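Local coordinates for Alr4995 protein (Nostoc sp., PDB 6LRF) that is a bifunctional enzyme, combining an arginine dihydrolase, which probably breaks arginine down to ornithine, with an ornithine cyclodeaminase, which turns ornithine into proline, at residues L633-M636 with L637-G641; K88-Q91 with G92-P95; L299-R302 with A303-I307; M198-P202 with E203-A207; K98-F101 with E102-Y106. All coordinates share one frame; numbering follows the deposited sequence.

Contact 1: residues L633-M636 with L637-G641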
loop_
_atom_site.group_PDB
_atom_site.type_symbol
_atom_site.label_atom_id
_atom_site.label_comp_id
_atom_site.label_asym_id
_atom_site.label_seq_id
_atom_site.Cartn_x
_atom_site.Cartn_y
_atom_site.Cartn_z
ATOM N N LEU B 633 1.333 20.097 -1.324
ATOM C CA LEU B 633 1.547 19.252 -2.487
ATOM C C LEU B 633 2.693 18.277 -2.220
ATOM O O LEU B 633 3.879 18.590 -2.444
ATOM C CB LEU B 633 1.817 20.116 -3.722
ATOM C CG LEU B 633 0.747 21.161 -4.068
ATOM C CD1 LEU B 633 1.272 22.139 -5.130
ATOM C CD2 LEU B 633 -0.553 20.512 -4.530
ATOM N N SER B 634 2.289 17.090 -1.760
ATOM C CA SER B 634 3.144 16.004 -1.256
ATOM C C SER B 634 4.494 16.463 -0.719
ATOM O O SER B 634 5.533 16.190 -1.318
ATOM C CB SER B 634 3.349 14.927 -2.337
ATOM O OG SER B 634 3.978 15.444 -3.486
ATOM N N SER B 635 4.470 17.146 0.423
ATOM C CA SER B 635 5.700 17.654 1.019
ATOM C C SER B 635 5.916 17.172 2.452
ATOM O O SER B 635 6.743 17.738 3.175
ATOM C CB SER B 635 5.717 19.188 0.971
ATOM O OG SER B 635 4.457 19.717 1.357
HETATM N N MSE B 636 5.186 16.133 2.853
HETATM C CA MSE B 636 5.506 15.356 4.069
HETATM C C MSE B 636 5.792 16.164 5.347
HETATM O O MSE B 636 4.880 16.627 6.046
HETATM C CB MSE B 636 6.731 14.460 3.801
HETATM C CG MSE B 636 6.571 13.402 2.692
HETATM SE SE MSE B 636 5.538 11.806 3.219
HETATM C CE MSE B 636 6.787 10.403 2.661
ATOM N N LEU B 637 7.083 16.320 5.634
ATOM C CA LEU B 637 7.558 16.961 6.861
ATOM C C LEU B 637 7.233 18.445 6.901
ATOM O O LEU B 637 6.981 19.005 7.965
ATOM C CB LEU B 637 9.071 16.779 7.014
ATOM C CG LEU B 637 9.562 16.751 8.467
ATOM C CD1 LEU B 637 8.765 15.681 9.213
ATOM C CD2 LEU B 637 11.074 16.485 8.600
ATOM N N HIS B 638 7.254 19.092 5.745
ATOM C CA HIS B 638 6.972 20.517 5.704
ATOM C C HIS B 638 5.493 20.764 5.916
ATOM O O HIS B 638 5.110 21.758 6.532
ATOM C CB HIS B 638 7.452 21.120 4.386
ATOM C CG HIS B 638 8.918 20.942 4.173
ATOM N ND1 HIS B 638 9.847 21.868 4.594
ATOM C CD2 HIS B 638 9.622 19.913 3.645
ATOM C CE1 HIS B 638 11.062 21.429 4.312
ATOM N NE2 HIS B 638 10.952 20.243 3.735
ATOM N N SER B 639 4.666 19.848 5.434
ATOM C CA SER B 639 3.229 19.991 5.582
ATOM C C SER B 639 2.813 19.862 7.055
ATOM O O SER B 639 1.904 20.569 7.518
ATOM C CB SER B 639 2.500 18.961 4.718
ATOM O OG SER B 639 2.704 19.244 3.347
ATOM N N ILE B 640 3.479 18.973 7.789
ATOM C CA ILE B 640 3.159 18.773 9.203
ATOM C C ILE B 640 3.576 19.993 9.997
ATOM O O ILE B 640 2.829 20.475 10.852
ATOM C CB ILE B 640 3.843 17.517 9.788
ATOM C CG1 ILE B 640 3.270 16.257 9.141
ATOM C CG2 ILE B 640 3.648 17.443 11.308
ATOM C CD1 ILE B 640 4.005 14.972 9.551
ATOM N N GLY B 641 4.766 20.501 9.692
ATOM C CA GLY B 641 5.288 21.691 10.348
ATOM C C GLY B 641 4.397 22.901 10.122
ATOM O O GLY B 641 4.058 23.632 11.060
HETATM O O HOH W 1 1.728 16.687 1.741
#
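The carbonyl O of Ser635 sits at the edge of the His638 imidazole, near the ring plane and 3.6 Å from CD2. With CG set beside the backbone N (chi1 -59°), the CD2 edge of the His638 ring comes alongside this turn, and the same Ser635 O accepts a bond from His638 N at 2.9 Å. ND1 of the ring is paired with the hydroxyl of Tyr620. Met636, a selenomethionine, occupies the N-cap position of helix 637-645. Its carbonyl O takes Ile640 N at 3.2 Å, while the bond from Ser639 N is weak. This is the loop that follows strand 629-633 of the parallel Rossmann-fold sheet, at the end of the strand where such folds commonly bind a dinucleotide. One turn apart, Ser635 OG and Ser639 OG form a buried hydrogen-bonded pair at 2.7 Å, and both also reach Thr494 OG1, Ser639 weakly. A water accepts from Ser635 N at 3.1 Å and stands 3.2 Å from Ser639 OG, a second link between the serines. The Met636 side chain is poorly ordered and lies against Val661 of helix 659-665, while Leu637 and Ile640 pack on Arg601 of a second subunit.

Contact 2: residues K88-Q91 with G92-P95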
loop_
_atom_site.group_PDB
_atom_site.type_symbol
_atom_site.label_atom_id
_atom_site.label_comp_id
_atom_site.label_asym_id
_atom_site.label_seq_id
_atom_site.Cartn_x
_atom_site.Cartn_y
_atom_site.Cartn_z
ATOM N N LYS B 88 17.157 -5.873 -44.251
ATOM C CA LYS B 88 17.370 -6.530 -45.535
ATOM C C LYS B 88 16.245 -6.244 -46.545
ATOM O O LYS B 88 16.464 -6.310 -47.753
ATOM C CB LYS B 88 17.522 -8.041 -45.322
ATOM C CG LYS B 88 16.399 -8.658 -44.476
ATOM C CD LYS B 88 16.672 -10.127 -44.104
ATOM C CE LYS B 88 15.939 -10.519 -42.813
ATOM N NZ LYS B 88 16.471 -11.769 -42.190
ATOM N N GLU B 89 15.058 -5.901 -46.054
ATOM C CA GLU B 89 13.908 -5.691 -46.930
ATOM C C GLU B 89 14.075 -4.452 -47.821
ATOM O O GLU B 89 13.374 -4.300 -48.833
ATOM C CB GLU B 89 12.613 -5.573 -46.110
ATOM C CG GLU B 89 12.082 -6.887 -45.527
ATOM C CD GLU B 89 12.764 -7.281 -44.231
ATOM O OE1 GLU B 89 13.286 -6.374 -43.544
ATOM O OE2 GLU B 89 12.783 -8.491 -43.894
ATOM N N ARG B 90 15.000 -3.570 -47.447
ATOM C CA ARG B 90 15.207 -2.338 -48.200
ATOM C C ARG B 90 16.599 -2.295 -48.819
ATOM O O ARG B 90 16.871 -1.431 -49.652
ATOM C CB ARG B 90 14.985 -1.098 -47.312
ATOM C CG ARG B 90 13.523 -0.829 -46.962
ATOM C CD ARG B 90 13.278 0.623 -46.563
ATOM N NE ARG B 90 13.423 1.519 -47.711
ATOM C CZ ARG B 90 13.240 2.836 -47.665
ATOM N NH1 ARG B 90 12.901 3.418 -46.520
ATOM N NH2 ARG B 90 13.395 3.575 -48.765
ATOM N N GLN B 91 17.464 -3.232 -48.438
ATOM C CA GLN B 91 18.843 -3.228 -48.931
ATOM C C GLN B 91 18.957 -3.418 -50.447
ATOM O O GLN B 91 19.926 -2.977 -51.061
ATOM C CB GLN B 91 19.664 -4.294 -48.218
ATOM C CG GLN B 91 20.172 -3.843 -46.853
ATOM C CD GLN B 91 20.686 -4.994 -45.994
ATOM O OE1 GLN B 91 20.884 -6.107 -46.483
ATOM N NE2 GLN B 91 20.900 -4.726 -44.703
ATOM N N GLY B 92 17.965 -4.053 -51.058
ATOM C CA GLY B 92 18.003 -4.277 -52.492
ATOM C C GLY B 92 17.703 -3.007 -53.272
ATOM O O GLY B 92 17.906 -2.946 -54.488
ATOM N N GLU B 93 17.200 -1.992 -52.578
ATOM C CA GLU B 93 16.989 -0.693 -53.196
ATOM C C GLU B 93 18.327 -0.042 -53.535
ATOM O O GLU B 93 18.405 0.788 -54.448
ATOM C CB GLU B 93 16.188 0.233 -52.281
ATOM C CG GLU B 93 14.849 -0.313 -51.814
ATOM C CD GLU B 93 14.098 0.646 -50.876
ATOM O OE1 GLU B 93 14.431 1.858 -50.819
ATOM O OE2 GLU B 93 13.173 0.177 -50.176
ATOM N N GLU B 94 19.375 -0.433 -52.811
ATOM C CA GLU B 94 20.664 0.257 -52.871
ATOM C C GLU B 94 21.322 0.312 -54.254
ATOM O O GLU B 94 21.788 1.389 -54.662
ATOM C CB GLU B 94 21.624 -0.364 -51.855
ATOM C CG GLU B 94 21.190 -0.073 -50.434
ATOM C CD GLU B 94 21.981 -0.843 -49.382
ATOM O OE1 GLU B 94 23.079 -1.360 -49.688
ATOM O OE2 GLU B 94 21.498 -0.925 -48.238
ATOM N N PRO B 95 21.374 -0.825 -54.983
ATOM C CA PRO B 95 21.898 -0.722 -56.350
ATOM C C PRO B 95 21.153 0.290 -57.229
ATOM O O PRO B 95 21.804 1.034 -57.965
ATOM C CB PRO B 95 21.713 -2.143 -56.890
ATOM C CG PRO B 95 21.849 -2.990 -55.687
ATOM C CD PRO B 95 21.136 -2.233 -54.610
HETATM O O HOH W 2 11.584 -1.929 -50.575
#
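Arg90 and Glu93 are joined by a salt bridge, and Gln91 lies alongside Glu94, pointing the same way. Arg90 grips the carboxylate side-on with two nitrogens: NE reaches Glu93 OE2 at 2.8 Å and NH2 reaches Glu93 OE1 at 2.9 Å. NH2 meets the syn lone pair of OE1, whereas NE approaches OE2 from above the carboxylate plane, the two flat groups being turned 40° apart. A bend at chi3 (69°) turns the guanidinium back to the carboxylate. Glu93 N bonds to Arg90 O at 3.0 Å and Glu94 N to Gln91 O at 3.1 Å, the i to i+3 spacing of a tight turn, where the weakly bonded helix 88-91 passes into helix 93-103 of the region related to dimethylarginine dimethylhydrolases, probably the arginine dihydrolase part. Replacing Arg90 by an alanine would probably strand the buried Glu93 carboxylate without its counter-charge, and would cost Asn71 and the Phe68 carbonyl the bonds they receive from the guanidinium. Gln91 CG touches Glu94 OE2 at 3.5 Å. Their polar ends turn to other partners, Gln91 NE2 to the Phe85 carbonyl and Glu94 to Arg84 and Phe85 N. A water donates to Glu93 OE2 at 2.7 Å.

Contact 3: residues L299-R302 with A303-I307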
loop_
_atom_site.group_PDB
_atom_site.type_symbol
_atom_site.label_atom_id
_atom_site.label_comp_id
_atom_site.label_asym_id
_atom_site.label_seq_id
_atom_site.Cartn_x
_atom_site.Cartn_y
_atom_site.Cartn_z
ATOM N N LEU B 299 27.978 -8.556 -15.889
ATOM C CA LEU B 299 28.745 -7.319 -15.831
ATOM C C LEU B 299 28.851 -6.687 -17.226
ATOM O O LEU B 299 28.576 -5.500 -17.395
ATOM C CB LEU B 299 30.139 -7.589 -15.251
ATOM C CG LEU B 299 31.010 -6.387 -14.888
ATOM C CD1 LEU B 299 30.248 -5.442 -13.976
ATOM C CD2 LEU B 299 32.285 -6.868 -14.210
ATOM N N ILE B 300 29.227 -7.494 -18.218
ATOM C CA ILE B 300 29.355 -7.006 -19.585
ATOM C C ILE B 300 28.023 -6.419 -20.040
ATOM O O ILE B 300 27.978 -5.380 -20.695
ATOM C CB ILE B 300 29.826 -8.129 -20.565
ATOM C CG1 ILE B 300 29.988 -7.581 -21.981
ATOM C CG2 ILE B 300 28.867 -9.316 -20.575
ATOM C CD1 ILE B 300 31.107 -6.601 -22.106
ATOM N N ASN B 301 26.941 -7.061 -19.622
ATOM C CA ASN B 301 25.607 -6.739 -20.103
ATOM C C ASN B 301 25.119 -5.434 -19.457
ATOM O O ASN B 301 24.490 -4.598 -20.113
ATOM C CB ASN B 301 24.666 -7.937 -19.837
ATOM C CG ASN B 301 23.202 -7.554 -19.814
ATOM O OD1 ASN B 301 22.692 -6.932 -20.755
ATOM N ND2 ASN B 301 22.504 -7.938 -18.738
ATOM N N ARG B 302 25.450 -5.233 -18.187
ATOM C CA ARG B 302 25.121 -3.979 -17.522
ATOM C C ARG B 302 25.901 -2.797 -18.108
ATOM O O ARG B 302 25.364 -1.702 -18.234
ATOM C CB ARG B 302 25.386 -4.083 -16.021
ATOM C CG ARG B 302 24.255 -4.738 -15.239
ATOM C CD ARG B 302 24.651 -4.970 -13.777
ATOM N NE ARG B 302 25.685 -5.998 -13.658
ATOM C CZ ARG B 302 26.187 -6.439 -12.506
ATOM N NH1 ARG B 302 27.123 -7.381 -12.508
ATOM N NH2 ARG B 302 25.754 -5.940 -11.353
ATOM N N ALA B 303 27.160 -3.031 -18.463
ATOM C CA ALA B 303 27.984 -1.998 -19.088
ATOM C C ALA B 303 27.391 -1.554 -20.425
ATOM O O ALA B 303 27.255 -0.358 -20.692
ATOM C CB ALA B 303 29.387 -2.497 -19.282
ATOM N N LEU B 304 27.008 -2.523 -21.248
ATOM C CA LEU B 304 26.415 -2.219 -22.548
ATOM C C LEU B 304 25.101 -1.454 -22.422
ATOM O O LEU B 304 24.846 -0.512 -23.176
ATOM C CB LEU B 304 26.219 -3.510 -23.347
ATOM C CG LEU B 304 27.540 -4.263 -23.498
ATOM C CD1 LEU B 304 27.414 -5.513 -24.378
ATOM C CD2 LEU B 304 28.653 -3.342 -24.005
ATOM N N ASP B 305 24.276 -1.835 -21.458
ATOM C CA ASP B 305 23.011 -1.148 -21.187
ATOM C C ASP B 305 23.172 0.315 -20.816
ATOM O O ASP B 305 22.415 1.169 -21.278
ATOM C CB ASP B 305 22.248 -1.856 -20.058
ATOM C CG ASP B 305 21.389 -2.993 -20.567
ATOM O OD1 ASP B 305 21.837 -3.706 -21.493
ATOM O OD2 ASP B 305 20.259 -3.167 -20.055
HETATM N N MSE B 306 24.132 0.596 -19.950
HETATM C CA MSE B 306 24.414 1.968 -19.557
HETATM C C MSE B 306 24.867 2.817 -20.726
HETATM O O MSE B 306 24.439 3.947 -20.859
HETATM C CB MSE B 306 25.489 2.014 -18.480
HETATM C CG MSE B 306 24.970 1.702 -17.106
HETATM SE SE MSE B 306 26.454 1.366 -15.875
HETATM C CE MSE B 306 25.403 1.357 -14.208
ATOM N N ILE B 307 25.780 2.281 -21.526
ATOM C CA ILE B 307 26.270 2.975 -22.703
ATOM C C ILE B 307 25.088 3.437 -23.572
ATOM O O ILE B 307 24.905 4.637 -23.800
ATOM C CB ILE B 307 27.231 2.066 -23.511
ATOM C CG1 ILE B 307 28.496 1.780 -22.692
ATOM C CG2 ILE B 307 27.565 2.703 -24.850
ATOM C CD1 ILE B 307 29.490 0.828 -23.354
#
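Four successive i to i+4 hydrogen bonds knit Leu299-Arg302 to Ala303-Ile307 as regular alpha helix, from Ala303 N to Leu299 O at 3.0 Å through to Met306 N to Arg302 O at 3.1 Å, all with N-H...O angles near 160°. The closest side-chain approach to this backbone is made by Leu304, whose CG rests only 3.0 Å from Ile300 O; chi1 of -56° tucks the branch point against that carbonyl. Leu304 CD1 lies 4.1 Å from Ile300 CG1, an apolar contact between two side chains that cross at a slant. Ala303 adds its methyl beside the same carbonyl, CB standing 3.5 Å from Ile300 O. On another side of the helix the extended selenomethionine Met306 runs past Arg302 O, with CG at 3.6 Å. Arg302 folds backward along the helix, and its NE makes a weak bond to the Gly298 carbonyl. Leu295 of a third subunit packs on Ile300 and Leu304, while Ala303 and Met306 meet helix 340-352. Leu299 and Ile300 touch strand 280-292 and Leu304 touches Phe314 of strand 313-320, the two parallel strands that this helix connects in a beta-alpha-beta crossover, strand 329-337 lying between them.

Contact 4: residues M198-P202 with E203-A207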
loop_
_atom_site.group_PDB
_atom_site.type_symbol
_atom_site.label_atom_id
_atom_site.label_comp_id
_atom_site.label_asym_id
_atom_site.label_seq_id
_atom_site.Cartn_x
_atom_site.Cartn_y
_atom_site.Cartn_z
HETATM N N MSE B 198 20.052 25.432 -28.150
HETATM C CA MSE B 198 21.255 26.277 -28.254
HETATM C C MSE B 198 21.515 26.788 -29.682
HETATM O O MSE B 198 22.093 27.860 -29.868
HETATM C CB MSE B 198 22.496 25.533 -27.759
HETATM C CG MSE B 198 22.629 25.477 -26.239
HETATM SE SE MSE B 198 24.257 24.560 -25.656
HETATM C CE MSE B 198 23.911 22.792 -26.381
ATOM N N ARG B 199 21.089 26.031 -30.689
ATOM C CA ARG B 199 21.420 26.352 -32.081
ATOM C C ARG B 199 20.306 27.123 -32.789
ATOM O O ARG B 199 20.536 27.789 -33.804
ATOM C CB ARG B 199 21.721 25.070 -32.855
ATOM C CG ARG B 199 22.973 24.347 -32.382
ATOM C CD ARG B 199 24.192 25.027 -32.921
ATOM N NE ARG B 199 25.428 24.335 -32.577
ATOM C CZ ARG B 199 26.450 24.211 -33.417
ATOM N NH1 ARG B 199 26.359 24.716 -34.648
ATOM N NH2 ARG B 199 27.552 23.579 -33.039
ATOM N N VAL B 200 19.091 27.008 -32.266
ATOM C CA VAL B 200 17.946 27.682 -32.861
ATOM C C VAL B 200 17.259 28.557 -31.818
ATOM O O VAL B 200 16.845 28.054 -30.772
ATOM C CB VAL B 200 16.927 26.672 -33.431
ATOM C CG1 VAL B 200 15.797 27.394 -34.140
ATOM C CG2 VAL B 200 17.617 25.703 -34.375
ATOM N N ALA B 201 17.162 29.855 -32.112
ATOM C CA ALA B 201 16.497 30.836 -31.243
ATOM C C ALA B 201 14.996 30.561 -31.139
ATOM O O ALA B 201 14.394 30.090 -32.103
ATOM C CB ALA B 201 16.747 32.271 -31.768
ATOM N N PRO B 202 14.385 30.869 -29.974
ATOM C CA PRO B 202 12.986 30.527 -29.664
ATOM C C PRO B 202 11.944 31.030 -30.674
ATOM O O PRO B 202 10.935 30.352 -30.878
ATOM C CB PRO B 202 12.759 31.193 -28.303
ATOM C CG PRO B 202 14.107 31.273 -27.696
ATOM C CD PRO B 202 15.043 31.543 -28.839
ATOM N N GLU B 203 12.173 32.190 -31.286
ATOM C CA GLU B 203 11.216 32.742 -32.252
ATOM C C GLU B 203 11.235 31.966 -33.568
ATOM O O GLU B 203 10.248 31.978 -34.312
ATOM C CB GLU B 203 11.498 34.223 -32.541
ATOM C CG GLU B 203 12.235 34.965 -31.439
ATOM C CD GLU B 203 13.744 34.769 -31.511
ATOM O OE1 GLU B 203 14.335 34.401 -30.470
ATOM O OE2 GLU B 203 14.328 34.980 -32.605
ATOM N N LYS B 204 12.364 31.315 -33.857
ATOM C CA LYS B 204 12.515 30.504 -35.072
ATOM C C LYS B 204 12.115 29.038 -34.843
ATOM O O LYS B 204 12.018 28.254 -35.794
ATOM C CB LYS B 204 13.954 30.575 -35.588
ATOM C CG LYS B 204 14.436 31.977 -35.940
ATOM C CD LYS B 204 13.784 32.479 -37.201
ATOM C CE LYS B 204 14.588 33.619 -37.799
ATOM N NZ LYS B 204 13.895 34.211 -38.981
ATOM N N ARG B 205 11.881 28.670 -33.585
ATOM C CA ARG B 205 11.409 27.328 -33.262
ATOM C C ARG B 205 9.891 27.219 -33.354
ATOM O O ARG B 205 9.159 27.983 -32.727
ATOM C CB ARG B 205 11.871 26.912 -31.861
ATOM C CG ARG B 205 13.371 27.027 -31.650
ATOM C CD ARG B 205 13.893 26.074 -30.582
ATOM N NE ARG B 205 13.389 26.352 -29.234
ATOM C CZ ARG B 205 14.011 27.116 -28.336
ATOM N NH1 ARG B 205 15.159 27.708 -28.635
ATOM N NH2 ARG B 205 13.481 27.295 -27.133
ATOM N N ILE B 206 9.426 26.259 -34.140
ATOM C CA ILE B 206 8.013 25.946 -34.226
ATOM C C ILE B 206 7.786 24.541 -33.693
ATOM O O ILE B 206 7.739 23.576 -34.460
ATOM C CB ILE B 206 7.489 26.047 -35.672
ATOM C CG1 ILE B 206 7.943 27.366 -36.306
ATOM C CG2 ILE B 206 5.967 25.869 -35.709
ATOM C CD1 ILE B 206 7.627 27.489 -37.791
ATOM N N ALA B 207 7.673 24.426 -32.370
ATOM C CA ALA B 207 7.420 23.130 -31.748
ATOM C C ALA B 207 5.961 22.750 -31.941
ATOM O O ALA B 207 5.074 23.569 -31.728
ATOM C CB ALA B 207 7.784 23.158 -30.274
#
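Arg205 reaches back over the turn so that its guanidinium stands edge-on to the carbonyl of Val200 and presents a face to Pro202. The edge carries the directed bond: Arg205 NH1 donates to Val200 O at 2.7 Å, with the oxygen in the guanidinium plane and the nitrogen in the carbonyl plane. Over one face lies Pro202 CA, 3.7 Å above the plane and shifted toward the rim, while Pro202 CG comes within 3.8 Å of Arg205 NH1. A bend at chi3 (-65°) carries the group round to this position. Nearer the backbone, Arg205 CG packs on Val200 CG1 at 3.5 Å, the two side chains meeting obliquely. The same valine methyl touches Lys204 CB at 4.0 Å, here with the side chains at about a right angle; the lysine then turns away, and its NZ is bonded to the Asn178 carbonyl. An alanine in place of Arg205 would probably leave the Val200 carbonyl without this donor and uncover one side of both Val200 and Pro202. Glu203 runs beside the proline ring, its OE1 3.4 Å from Pro202 CD. Lys204 N bonds to Ala201 O at 2.9 Å, and with Pro202 and Glu203 at the corners this fits a type I beta turn. It forms the link from helix to strand in a beta-alpha-beta crossover, 181-183, 190-199 and 205-207, consistent with the alpha/beta build of the guanidino-group-modifying enzymes.

Contact 5: residues K98-F101 with E102-Y106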
loop_
_atom_site.group_PDB
_atom_site.type_symbol
_atom_site.label_atom_id
_atom_site.label_comp_id
_atom_site.label_asym_id
_atom_site.label_seq_id
_atom_site.Cartn_x
_atom_site.Cartn_y
_atom_site.Cartn_z
ATOM N N LYS B 98 21.999 3.862 -56.111
ATOM C CA LYS B 98 23.373 4.133 -56.512
ATOM C C LYS B 98 23.475 4.409 -58.029
ATOM O O LYS B 98 24.189 5.329 -58.475
ATOM C CB LYS B 98 24.279 2.963 -56.122
ATOM C CG LYS B 98 25.711 3.190 -56.490
ATOM C CD LYS B 98 26.588 2.025 -56.100
ATOM C CE LYS B 98 28.039 2.443 -56.227
ATOM N NZ LYS B 98 28.978 1.317 -55.988
ATOM N N GLU B 99 22.745 3.611 -58.807
ATOM C CA GLU B 99 22.707 3.778 -60.259
ATOM C C GLU B 99 22.199 5.163 -60.623
ATOM O O GLU B 99 22.772 5.829 -61.472
ATOM C CB GLU B 99 21.818 2.728 -60.919
ATOM C CG GLU B 99 21.887 2.757 -62.442
ATOM C CD GLU B 99 20.980 1.716 -63.080
ATOM O OE1 GLU B 99 19.737 1.836 -62.919
ATOM O OE2 GLU B 99 21.512 0.757 -63.706
ATOM N N TRP B 100 21.121 5.600 -59.988
ATOM C CA TRP B 100 20.615 6.925 -60.293
ATOM C C TRP B 100 21.662 7.994 -59.965
ATOM O O TRP B 100 21.907 8.890 -60.767
ATOM C CB TRP B 100 19.305 7.222 -59.555
ATOM C CG TRP B 100 18.713 8.514 -60.050
ATOM C CD1 TRP B 100 17.797 8.672 -61.067
ATOM C CD2 TRP B 100 19.029 9.834 -59.588
ATOM N NE1 TRP B 100 17.518 10.005 -61.243
ATOM C CE2 TRP B 100 18.263 10.740 -60.356
ATOM C CE3 TRP B 100 19.884 10.337 -58.603
ATOM C CZ2 TRP B 100 18.326 12.121 -60.165
ATOM C CZ3 TRP B 100 19.947 11.708 -58.416
ATOM C CH2 TRP B 100 19.170 12.585 -59.193
ATOM N N PHE B 101 22.286 7.899 -58.799
ATOM C CA PHE B 101 23.215 8.941 -58.371
ATOM C C PHE B 101 24.398 9.043 -59.331
ATOM O O PHE B 101 24.754 10.145 -59.776
ATOM C CB PHE B 101 23.716 8.685 -56.943
ATOM C CG PHE B 101 22.721 9.051 -55.868
ATOM C CD1 PHE B 101 22.127 10.310 -55.851
ATOM C CD2 PHE B 101 22.390 8.141 -54.867
ATOM C CE1 PHE B 101 21.221 10.659 -54.872
ATOM C CE2 PHE B 101 21.471 8.486 -53.873
ATOM C CZ PHE B 101 20.891 9.739 -53.875
ATOM N N GLU B 102 25.003 7.899 -59.646
ATOM C CA GLU B 102 26.178 7.879 -60.504
ATOM C C GLU B 102 25.844 8.337 -61.928
ATOM O O GLU B 102 26.608 9.081 -62.529
ATOM C CB GLU B 102 26.816 6.494 -60.485
ATOM C CG GLU B 102 27.603 6.292 -59.197
ATOM C CD GLU B 102 28.356 4.977 -59.110
ATOM O OE1 GLU B 102 27.944 3.986 -59.756
ATOM O OE2 GLU B 102 29.370 4.942 -58.373
ATOM N N GLY B 103 24.678 7.952 -62.432
ATOM C CA GLY B 103 24.229 8.394 -63.742
ATOM C C GLY B 103 23.828 9.857 -63.774
ATOM O O GLY B 103 23.550 10.412 -64.833
ATOM N N ASN B 104 23.785 10.496 -62.611
ATOM C CA ASN B 104 23.510 11.922 -62.579
ATOM C C ASN B 104 24.693 12.724 -62.059
ATOM O O ASN B 104 24.522 13.844 -61.584
ATOM C CB ASN B 104 22.255 12.206 -61.763
ATOM C CG ASN B 104 20.983 11.983 -62.569
ATOM O OD1 ASN B 104 20.371 12.934 -63.064
ATOM N ND2 ASN B 104 20.577 10.722 -62.701
ATOM N N GLY B 105 25.887 12.145 -62.186
ATOM C CA GLY B 105 27.128 12.873 -61.995
ATOM C C GLY B 105 27.694 12.966 -60.582
ATOM O O GLY B 105 28.779 13.517 -60.370
ATOM N N TYR B 106 26.984 12.416 -59.611
ATOM C CA TYR B 106 27.411 12.559 -58.224
ATOM C C TYR B 106 28.598 11.693 -57.879
ATOM O O TYR B 106 28.779 10.609 -58.416
ATOM C CB TYR B 106 26.256 12.252 -57.269
ATOM C CG TYR B 106 25.143 13.256 -57.387
ATOM C CD1 TYR B 106 24.035 12.999 -58.183
ATOM C CD2 TYR B 106 25.214 14.483 -56.728
ATOM C CE1 TYR B 106 23.009 13.924 -58.311
ATOM C CE2 TYR B 106 24.197 15.425 -56.854
ATOM C CZ TYR B 106 23.095 15.136 -57.641
ATOM O OH TYR B 106 22.084 16.055 -57.765
#
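Trp100 and Asn104 form the closely stacked part of this contact. The asparagine amide lies over one face of the indole, the planes 17° apart, with ND2 3.3 Å above the ring plane and over its centre. Asn104 ND2 also donates to Trp100 O at 3.0 Å, so one bond holds the amide flat on the ring, and Asn104 CB adds a CH-pi contact to the six-membered ring. Trp100 can lie under its partner because its CG is anti to the backbone N (chi1 -172°), sending the indole toward the C-terminal end of the helix. There Trp100 CZ3 meets Tyr106 CE1 at 3.8 Å. Buried Phe101 turns a ring edge toward the Tyr106 face in an offset edge-to-face pair, centroids 6.0 Å apart and planes at 88°, and both rings pack on strands 73-76 and 79-82. The opposite-charge pair is far looser: Lys98 NZ stays 4.4 Å from Glu102 OE2, beyond a salt bridge, and instead pairs with Glu110, while the carboxylate of exposed Glu102 meets the lysine's carbon chain. At the turn Phe101 O receives Asn104 N and Tyr106 N from opposite faces of its plane. Tyr106 N to Phe101 O at 3.2 Å, with Gly105 N to Glu102 O at 3.2 Å and a positive phi at Gly105, the C-prime residue, defines a Schellman motif ending helix 93-103.

Overall arrangement
From the N terminus the order is contact 2, contact 5, contact 4, contact 3, contact 1. All five are local and in series: none nests in or crosses another, and each closes a helical turn or short loop. Contacts 2 and 5, centres 16 Å apart, mark the start and the end of helix 93-103. Contact 4, in the same dimethylhydrolase-like region but about 36 Å from each between centres, joins helix 190-199 to strand 205-207. Contact 3 falls in the following LOR/SDH region and faces a third subunit. Contact 1 belongs to the C-terminal Rossmann fold, reaches a second subunit, and lies 68 Å from contact 5 between centres, across the chain's middle.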